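Local atomic coordinates of KLLA0C04147p (Kluyveromyces lactis, PDB entry 5WVR), a protein that binds cholesterol in its oxysterol-binding-protein domain, the part of the longer protein present here, and probably transfers sterols between membranes. Residues K55-M60 / A118-P123; W46-S51 / M60-S65; F168-F173 / K181-W186. All blocks are in the same frame, centred on the assembly; numbering follows the deposited sequence.

Contact 1 (K55-M60 / A118-P123); sequences KDMTRM and AKPFNP. With CLR (cholesterol), chain B.
M57 and K119 meet through their aliphatic stems, crossing at a slant beside the cholesterol. The closest apolar approach is M57 SD to K119 CG at 3.8 Å, with M57 CG lying next to both CG and CD of the lysine. The same sulfur touches the sterol, M57 SD standing 3.7 Å from cholesterol C16, so the sulfur touches both the lysine stem and the five-membered ring of the ligand. P120 adds its CG and CD, which face the methyl C18 and ring carbon C15. Farther along the sterol, the backbone enters: A118 O is 3.5 Å from C23 of the aliphatic tail. This pocket wall belongs to the sterol-binding domain of the OSBP family.

Polar groups approach without a hydrogen bond across the contact. K119 places CG anti to its backbone N (chi1 174°) and stays extended beyond it, which carries NZ to 3.6 Å from M60 O and 3.7 Å from M57 O, consistent with a loose electrostatic attraction. An alanine in place of K119 would strip the stem from M57 CG and SD, probably leaving a gap beside the thioether and the carbonyls of M57 and M60 without the nearby positive charge. N122 reaches across with OD1, which stands 4.0 Å from T58 CB, a contact and not a hydrogen bond.

Bonds inside 55-60 shape the loop. D56 OD1 accepts from T58 N at 2.8 Å, an Asx turn, and also from T58 OG1 at 3.0 Å, the hydroxyl coming from above the carboxylate plane.

Strand 119-121 is flanked by helix 72-77, where L72 and R75 pack on P120, and by helix 357-363, which meets F121; on the other segment, M57 leans on F178 and F180 of strand 178-190.

Contact 2 (W46-S51 / M60-S65); sequences WSVLKS and MTLPVS
V48 turns two methyls toward the loop at L62 and P63: its chi1 of 178° sets CG1 anti to the backbone N and swings CG2 to the side of that nitrogen. L49 has CG beside the backbone N (chi1 -72°), and this brings CD2 round to M60 and L62 although its CB leaves the backbone at a tangent to the loop. From the loop, L62 CD2 comes back toward the helix.

The two valine methyls divide their targets. V48 CG1 rests on L62 CD2 at 3.7 Å, the two side chains crossing at about a right angle. V48 CG2 lies 3.8 Å from P63 CD and equally near P63 CG, valine and proline reaching toward each other tip to tip. L62 CD2 is therefore touched from two residues of one helical turn, since L49 CD2 also comes within 4.2 Å of it.

This is a helix-and-loop contact of the sterol-binding domain, far from the centre of the chain (about 25 Å, centre to centre): the short helix 45-49 is covered by the chain that returns after a short connection, on its way to strand 67-68. L62 also touches the bound cholesterol, so the leucine that meets the helix helps to line the sterol site.

M60 contributes its sulfur here. L49 CD2 sits 3.8 Å from M60 SD, across an extended methionine chain that runs nearly perpendicular to the leucine. No hydrogen bond joins the segments, and the contact is made of apolar groups. F173 of strand 161-173 and F178 of strand 178-190 pack against both L49 and M60. On the helix side, S51 OG gives a weak hydrogen bond to V48 O at 3.2 Å.

Contact 3 (F168-F173 / K181-W186); sequences FVDSKF and KHLGLW. With CLR (cholesterol), chain B.
Strands 161-173 and 178-190 form a beta hairpin in the antiparallel wall of the sterol-binding domain, and here V169 and H182 stand next to each other on the side of the hairpin that meets cholesterol. They are a non-hydrogen-bonded antiparallel pair, their side chains lying side by side and pointing the same way, with V169 CG2 3.6 Å from H182 ND1. The imidazole continues to the ligand: cholesterol C6 lies in the plane of the H182 ring at its edge, 3.5 Å from CE1. H182 NE2 is hydrogen-bonded to N208 OD1, a second-shell partner that probably fixes the rotation of the ring and so the edge it offers to the sterol. The pocket also holds K205, whose NZ is hydrogen-bonded to the cholesterol.

D170 and K181 make the adjacent hydrogen-bonded pair on the opposite face. Their backbones exchange two bonds, D170 N to K181 O and K181 N to D170 O, both 2.9 Å and nearly straight. The side chains do not join as a pair; K181 NZ goes to D179 in a salt bridge. A third backbone bond, L183 N to F168 O, carries the backbone bonding on past H182, where strand 178-190 is interrupted.

At that end L183 folds over F168. Its CD1 stands 3.9 Å above the centroid of the F168 ring, only 7° off the normal, a CH-pi contact over the ring face. The phenyl is set there by CG anti to the backbone N (chi1 -177°), and the same methyl touches D170 CB. Next to L183, one water bridges the two segments, accepting from G184 N at 3.0 Å and from F168 N at 3.3 Å.

Overall arrangement
Contacts 1 and 3 both touch the cholesterol, and contact 2 reaches it through L62. Contacts 1 and 2 share M60 and have centres 11 Å apart; K119 CD meets L62 CD1 at 3.7 Å where they join, beside the tail of the sterol. Contact 3 lies 13 Å from contact 1, centre to centre, and is tied to it by a probable hydrogen bond from M57 N to S171 OG, 2.9 Å. Contacts 2 and 3 are 21 Å apart between centres yet meet at F173, whose CE2 is 3.3 Å from L49 O. Contact 1 meets the five-membered ring, methyl C18 and the tail; contact 3 meets the ring carbons C5 and C6 through H182.

Contact 1 (K55-M60 / A118-P123)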
# COMPACT_ATOMS: atom_id res chain seq x y z
N LYS A 55 -8.58 -5.12 22.67
CA LYS A 55 -9.01 -3.94 21.92
C LYS A 55 -8.48 -3.99 20.49
O LYS A 55 -7.57 -4.75 20.15
CB LYS A 55 -8.56 -2.64 22.60
CG LYS A 55 -9.44 -2.10 23.74
CD LYS A 55 -9.26 -2.88 25.02
CE LYS A 55 -9.92 -2.17 26.21
NZ LYS A 55 -9.62 -2.87 27.52
N ASP A 56 -9.10 -3.16 19.65
CA ASP A 56 -8.70 -2.89 18.28
C ASP A 56 -7.69 -1.74 18.27
O ASP A 56 -7.64 -0.94 19.19
CB ASP A 56 -9.93 -2.53 17.44
CG ASP A 56 -9.61 -2.33 15.98
OD1 ASP A 56 -9.20 -1.21 15.60
OD2 ASP A 56 -9.77 -3.28 15.19
N MET A 57 -6.88 -1.67 17.20
CA MET A 57 -5.88 -0.60 17.12
C MET A 57 -6.54 0.78 17.19
O MET A 57 -5.98 1.71 17.78
CB MET A 57 -5.04 -0.73 15.86
CG MET A 57 -4.21 0.52 15.56
SD MET A 57 -3.28 0.50 14.01
CE MET A 57 -4.59 0.46 12.78
N THR A 58 -7.70 0.90 16.61
CA THR A 58 -8.41 2.15 16.57
C THR A 58 -9.26 2.40 17.79
O THR A 58 -9.88 3.40 17.88
CB THR A 58 -9.26 2.25 15.30
OG1 THR A 58 -10.45 1.53 15.50
CG2 THR A 58 -8.55 1.66 14.16
N ARG A 59 -9.26 1.48 18.73
CA ARG A 59 -10.01 1.64 19.97
C ARG A 59 -9.10 1.86 21.16
O ARG A 59 -9.55 1.88 22.26
CB ARG A 59 -10.89 0.41 20.18
CG ARG A 59 -12.00 0.55 21.19
CD ARG A 59 -13.32 0.99 20.56
NE ARG A 59 -13.34 2.38 20.13
CZ ARG A 59 -13.11 2.79 18.89
NH1 ARG A 59 -12.80 1.93 17.95
NH2 ARG A 59 -13.12 4.08 18.61
N MET A 60 -7.81 2.05 20.92
CA MET A 60 -6.80 2.26 21.93
C MET A 60 -6.17 3.64 21.91
O MET A 60 -5.95 4.17 20.85
CB MET A 60 -5.65 1.30 21.64
CG MET A 60 -5.79 -0.12 22.11
SD MET A 60 -4.47 -1.21 21.54
CE MET A 60 -5.11 -2.82 21.72
N ALA A 118 4.64 1.20 15.16
CA ALA A 118 3.98 2.43 15.55
C ALA A 118 2.65 2.47 14.82
O ALA A 118 2.48 1.83 13.78
CB ALA A 118 4.82 3.66 15.22
N LYS A 119 1.70 3.19 15.39
CA LYS A 119 0.36 3.28 14.82
C LYS A 119 0.32 4.42 13.80
O LYS A 119 0.69 5.54 14.15
CB LYS A 119 -0.66 3.52 15.93
CG LYS A 119 -2.08 3.78 15.48
CD LYS A 119 -2.95 4.11 16.68
CE LYS A 119 -4.20 4.89 16.31
NZ LYS A 119 -4.99 5.25 17.52
N PRO A 120 -0.05 4.17 12.54
CA PRO A 120 -0.24 5.29 11.61
C PRO A 120 -1.52 6.03 11.97
O PRO A 120 -2.38 5.52 12.68
CB PRO A 120 -0.37 4.62 10.23
CG PRO A 120 0.07 3.23 10.42
CD PRO A 120 -0.18 2.87 11.87
N PHE A 121 -1.63 7.25 11.48
CA PHE A 121 -2.87 7.97 11.72
C PHE A 121 -4.04 7.23 11.08
O PHE A 121 -3.94 6.69 9.97
CB PHE A 121 -2.79 9.41 11.21
CG PHE A 121 -2.16 10.37 12.19
CD1 PHE A 121 -0.79 10.44 12.33
CD2 PHE A 121 -2.94 11.22 12.96
CE1 PHE A 121 -0.21 11.32 13.22
CE2 PHE A 121 -2.37 12.11 13.85
CZ PHE A 121 -1.00 12.15 14.00
N ASN A 122 -5.13 7.17 11.81
CA ASN A 122 -6.40 6.64 11.38
C ASN A 122 -7.08 7.74 10.58
O ASN A 122 -7.44 8.79 11.11
CB ASN A 122 -7.15 6.17 12.63
CG ASN A 122 -8.52 5.60 12.34
OD1 ASN A 122 -9.41 5.69 13.20
ND2 ASN A 122 -8.74 5.08 11.14
N PRO A 123 -7.20 7.56 9.27
CA PRO A 123 -7.66 8.65 8.42
C PRO A 123 -9.07 9.07 8.78
O PRO A 123 -9.91 8.24 9.11
CB PRO A 123 -7.59 8.05 7.01
CG PRO A 123 -6.55 7.00 7.12
CD PRO A 123 -6.73 6.41 8.47
C1 CLR B . 1.35 -3.57 5.53
C2 CLR B . 1.25 -3.52 4.01
C3 CLR B . -0.21 -3.36 3.57
C4 CLR B . -0.77 -2.05 4.12
C5 CLR B . -0.56 -1.98 5.64
C6 CLR B . -1.64 -1.64 6.46
C7 CLR B . -1.63 -1.57 7.84
C8 CLR B . -0.21 -1.55 8.43
C9 CLR B . 0.70 -2.58 7.74
C10 CLR B . 0.81 -2.32 6.23
C11 CLR B . 2.06 -2.68 8.43
C12 CLR B . 1.96 -2.89 9.95
C13 CLR B . 1.10 -1.79 10.59
C14 CLR B . -0.27 -1.86 9.93
C15 CLR B . -1.08 -0.88 10.79
C16 CLR B . -0.70 -1.38 12.19
C17 CLR B . 0.65 -2.08 12.03
C18 CLR B . 1.75 -0.41 10.45
C19 CLR B . 1.73 -1.13 5.96
C20 CLR B . 1.64 -1.70 13.14
C21 CLR B . 2.91 -2.55 13.03
C22 CLR B . 0.99 -1.91 14.51
C23 CLR B . 1.53 -0.96 15.58
C24 CLR B . 0.64 -0.92 16.83
C25 CLR B . 1.16 0.04 17.91
C26 CLR B . 2.46 -0.47 18.53
C27 CLR B . 0.11 0.28 19.00
O1 CLR B . -0.28 -3.34 2.14

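Contact 2 (W46-S51 / M60-S65)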
# COMPACT_ATOMS: atom_id res chain seq x y z
N TRP A 46 4.49 -3.26 26.17
CA TRP A 46 3.68 -4.05 27.08
C TRP A 46 3.11 -3.21 28.21
O TRP A 46 1.97 -3.42 28.63
CB TRP A 46 4.52 -5.19 27.66
CG TRP A 46 3.85 -5.95 28.76
CD1 TRP A 46 4.23 -5.97 30.08
CD2 TRP A 46 2.70 -6.79 28.65
NE1 TRP A 46 3.39 -6.78 30.80
CE2 TRP A 46 2.43 -7.29 29.95
CE3 TRP A 46 1.86 -7.16 27.60
CZ2 TRP A 46 1.36 -8.14 30.21
CZ3 TRP A 46 0.80 -8.01 27.86
CH2 TRP A 46 0.57 -8.50 29.16
N SER A 47 3.89 -2.27 28.75
CA SER A 47 3.39 -1.41 29.82
C SER A 47 2.11 -0.69 29.39
O SER A 47 1.20 -0.50 30.20
CB SER A 47 4.47 -0.42 30.24
OG SER A 47 4.57 0.70 29.36
N VAL A 48 2.03 -0.30 28.12
CA VAL A 48 0.83 0.34 27.57
C VAL A 48 -0.26 -0.70 27.31
O VAL A 48 -1.43 -0.48 27.66
CB VAL A 48 1.17 1.11 26.27
CG1 VAL A 48 -0.07 1.70 25.69
CG2 VAL A 48 2.23 2.20 26.51
N LEU A 49 0.10 -1.83 26.67
CA LEU A 49 -0.89 -2.73 26.10
C LEU A 49 -1.52 -3.67 27.12
O LEU A 49 -2.59 -4.22 26.84
CB LEU A 49 -0.28 -3.57 24.97
CG LEU A 49 0.05 -2.84 23.65
CD1 LEU A 49 0.47 -3.81 22.51
CD2 LEU A 49 -1.11 -1.96 23.20
N LYS A 50 -0.88 -3.86 28.27
CA LYS A 50 -1.39 -4.79 29.28
C LYS A 50 -2.76 -4.40 29.81
O LYS A 50 -3.49 -5.26 30.31
CB LYS A 50 -0.40 -4.88 30.44
CG LYS A 50 -0.23 -3.59 31.22
CD LYS A 50 0.72 -3.80 32.37
CE LYS A 50 1.12 -2.50 33.01
NZ LYS A 50 2.14 -2.76 34.05
N SER A 51 -3.12 -3.12 29.74
CA SER A 51 -4.42 -2.65 30.20
C SER A 51 -5.46 -2.64 29.09
O SER A 51 -6.60 -2.25 29.33
CB SER A 51 -4.28 -1.25 30.84
OG SER A 51 -3.65 -0.30 29.98
N MET A 60 -7.81 2.05 20.92
CA MET A 60 -6.80 2.26 21.93
C MET A 60 -6.17 3.64 21.91
O MET A 60 -5.95 4.17 20.85
CB MET A 60 -5.65 1.30 21.64
CG MET A 60 -5.79 -0.12 22.11
SD MET A 60 -4.47 -1.21 21.54
CE MET A 60 -5.11 -2.82 21.72
N THR A 61 -5.86 4.20 23.07
CA THR A 61 -5.12 5.45 23.21
C THR A 61 -3.68 5.12 23.57
O THR A 61 -3.43 4.28 24.45
CB THR A 61 -5.73 6.34 24.30
OG1 THR A 61 -6.21 5.52 25.37
CG2 THR A 61 -6.88 7.18 23.75
N LEU A 62 -2.73 5.78 22.92
CA LEU A 62 -1.33 5.40 23.03
C LEU A 62 -0.43 6.62 23.16
O LEU A 62 -0.76 7.70 22.66
CB LEU A 62 -0.88 4.56 21.81
CG LEU A 62 -1.64 3.30 21.37
CD1 LEU A 62 -1.45 3.02 19.89
CD2 LEU A 62 -1.21 2.10 22.15
N PRO A 63 0.74 6.46 23.79
CA PRO A 63 1.73 7.55 23.80
C PRO A 63 2.32 7.78 22.42
O PRO A 63 2.28 6.91 21.54
CB PRO A 63 2.79 7.06 24.79
CG PRO A 63 2.68 5.55 24.72
CD PRO A 63 1.21 5.28 24.53
N VAL A 64 2.89 8.98 22.24
CA VAL A 64 3.38 9.39 20.93
C VAL A 64 4.52 8.48 20.48
O VAL A 64 4.75 8.31 19.27
CB VAL A 64 3.82 10.87 20.96
CG1 VAL A 64 4.99 11.07 21.90
CG2 VAL A 64 4.17 11.32 19.57
N SER A 65 5.24 7.88 21.42
CA SER A 65 6.29 6.94 21.04
C SER A 65 5.77 5.80 20.18
O SER A 65 6.55 5.17 19.46
CB SER A 65 6.96 6.39 22.30
OG SER A 65 7.43 7.47 23.10

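Contact 3 (F168-F173 / K181-W186)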
# COMPACT_ATOMS: atom_id res chain seq x y z
N PHE A 168 -9.10 -2.81 4.15
CA PHE A 168 -9.99 -3.09 5.29
C PHE A 168 -9.16 -3.94 6.25
O PHE A 168 -9.07 -5.17 6.12
CB PHE A 168 -11.30 -3.79 4.80
CG PHE A 168 -12.32 -4.06 5.88
CD1 PHE A 168 -12.11 -3.67 7.20
CD2 PHE A 168 -13.52 -4.70 5.56
CE1 PHE A 168 -13.07 -3.93 8.18
CE2 PHE A 168 -14.48 -4.96 6.53
CZ PHE A 168 -14.25 -4.59 7.84
N VAL A 169 -8.50 -3.28 7.19
CA VAL A 169 -7.59 -3.93 8.12
C VAL A 169 -8.33 -4.19 9.42
O VAL A 169 -8.83 -3.25 10.07
CB VAL A 169 -6.35 -3.07 8.38
CG1 VAL A 169 -5.47 -3.73 9.43
CG2 VAL A 169 -5.60 -2.82 7.08
N ASP A 170 -8.36 -5.46 9.82
CA ASP A 170 -9.06 -5.91 11.02
C ASP A 170 -7.99 -6.34 12.02
O ASP A 170 -7.21 -7.23 11.72
CB ASP A 170 -9.98 -7.08 10.66
CG ASP A 170 -10.98 -7.40 11.76
OD1 ASP A 170 -11.49 -6.47 12.42
OD2 ASP A 170 -11.23 -8.61 11.95
N SER A 171 -7.92 -5.67 13.17
CA SER A 171 -6.80 -5.86 14.10
C SER A 171 -7.27 -6.28 15.50
O SER A 171 -8.39 -5.98 15.92
CB SER A 171 -5.95 -4.60 14.23
OG SER A 171 -6.54 -3.63 15.07
N LYS A 172 -6.38 -6.94 16.24
CA LYS A 172 -6.75 -7.50 17.54
C LYS A 172 -5.49 -7.76 18.36
O LYS A 172 -4.61 -8.50 17.92
CB LYS A 172 -7.53 -8.79 17.36
CG LYS A 172 -7.86 -9.52 18.66
CD LYS A 172 -8.76 -8.68 19.55
CE LYS A 172 -9.86 -9.54 20.12
NZ LYS A 172 -10.60 -10.17 19.00
N PHE A 173 -5.42 -7.17 19.55
CA PHE A 173 -4.38 -7.55 20.50
C PHE A 173 -4.96 -8.61 21.44
O PHE A 173 -5.92 -8.35 22.18
CB PHE A 173 -3.85 -6.34 21.27
CG PHE A 173 -2.84 -6.68 22.33
CD1 PHE A 173 -1.69 -7.37 22.01
CD2 PHE A 173 -3.04 -6.30 23.65
CE1 PHE A 173 -0.75 -7.69 22.99
CE2 PHE A 173 -2.12 -6.61 24.63
CZ PHE A 173 -0.97 -7.31 24.29
N LYS A 181 -5.30 -8.49 9.98
CA LYS A 181 -5.75 -9.20 8.78
C LYS A 181 -6.28 -8.22 7.75
O LYS A 181 -6.94 -7.23 8.09
CB LYS A 181 -6.82 -10.25 9.12
CG LYS A 181 -6.36 -11.29 10.17
CD LYS A 181 -7.46 -12.27 10.54
CE LYS A 181 -6.87 -13.66 10.84
NZ LYS A 181 -5.96 -13.66 12.03
N HIS A 182 -5.98 -8.48 6.48
CA HIS A 182 -6.33 -7.58 5.39
C HIS A 182 -7.46 -8.23 4.60
O HIS A 182 -7.25 -9.20 3.87
CB HIS A 182 -5.11 -7.24 4.55
CG HIS A 182 -4.04 -6.54 5.33
ND1 HIS A 182 -3.69 -5.23 5.13
CD2 HIS A 182 -3.27 -6.97 6.36
CE1 HIS A 182 -2.74 -4.88 5.98
NE2 HIS A 182 -2.48 -5.92 6.75
N LEU A 183 -8.66 -7.69 4.78
CA LEU A 183 -9.87 -8.34 4.31
C LEU A 183 -10.22 -7.99 2.87
O LEU A 183 -10.99 -8.73 2.25
CB LEU A 183 -11.04 -7.95 5.22
CG LEU A 183 -10.80 -8.26 6.70
CD1 LEU A 183 -12.05 -7.99 7.50
CD2 LEU A 183 -10.33 -9.68 6.91
N GLY A 184 -9.68 -6.90 2.31
CA GLY A 184 -10.08 -6.49 0.98
C GLY A 184 -9.35 -7.24 -0.14
O GLY A 184 -8.26 -7.78 0.04
N LEU A 185 -9.96 -7.25 -1.31
CA LEU A 185 -9.38 -7.85 -2.51
C LEU A 185 -8.58 -6.80 -3.30
O LEU A 185 -8.96 -5.62 -3.35
CB LEU A 185 -10.49 -8.42 -3.41
CG LEU A 185 -10.10 -9.30 -4.60
CD1 LEU A 185 -9.50 -10.59 -4.11
CD2 LEU A 185 -11.32 -9.58 -5.46
N TRP A 186 -7.48 -7.24 -3.90
CA TRP A 186 -6.62 -6.34 -4.66
C TRP A 186 -6.58 -6.73 -6.14
O TRP A 186 -6.49 -7.91 -6.48
CB TRP A 186 -5.21 -6.28 -4.05
CG TRP A 186 -5.31 -5.63 -2.69
CD1 TRP A 186 -5.56 -6.26 -1.51
CD2 TRP A 186 -5.28 -4.23 -2.39
NE1 TRP A 186 -5.63 -5.34 -0.49
CE2 TRP A 186 -5.46 -4.09 -1.00
CE3 TRP A 186 -5.07 -3.08 -3.16
CZ2 TRP A 186 -5.46 -2.85 -0.37
CZ3 TRP A 186 -5.07 -1.83 -2.52
CH2 TRP A 186 -5.27 -1.73 -1.15
C1 CLR B . 1.35 -3.57 5.53
C2 CLR B . 1.25 -3.52 4.01
C3 CLR B . -0.21 -3.36 3.57
C4 CLR B . -0.77 -2.05 4.12
C5 CLR B . -0.56 -1.98 5.64
C6 CLR B . -1.64 -1.64 6.46
C7 CLR B . -1.63 -1.57 7.84
C8 CLR B . -0.21 -1.55 8.43
C9 CLR B . 0.70 -2.58 7.74
C10 CLR B . 0.81 -2.32 6.23
C11 CLR B . 2.06 -2.68 8.43
C12 CLR B . 1.96 -2.89 9.95
C13 CLR B . 1.10 -1.79 10.59
C14 CLR B . -0.27 -1.86 9.93
C15 CLR B . -1.08 -0.88 10.79
C16 CLR B . -0.70 -1.38 12.19
C17 CLR B . 0.65 -2.08 12.03
C18 CLR B . 1.75 -0.41 10.45
C19 CLR B . 1.73 -1.13 5.96
C20 CLR B . 1.64 -1.70 13.14
C21 CLR B . 2.91 -2.55 13.03
C22 CLR B . 0.99 -1.91 14.51
C23 CLR B . 1.53 -0.96 15.58
C24 CLR B . 0.64 -0.92 16.83
C25 CLR B . 1.16 0.04 17.91
C26 CLR B . 2.46 -0.47 18.53
C27 CLR B . 0.11 0.28 19.00
O1 CLR B . -0.28 -3.34 2.14
O HOH W 1 -7.33 -5.14 2.63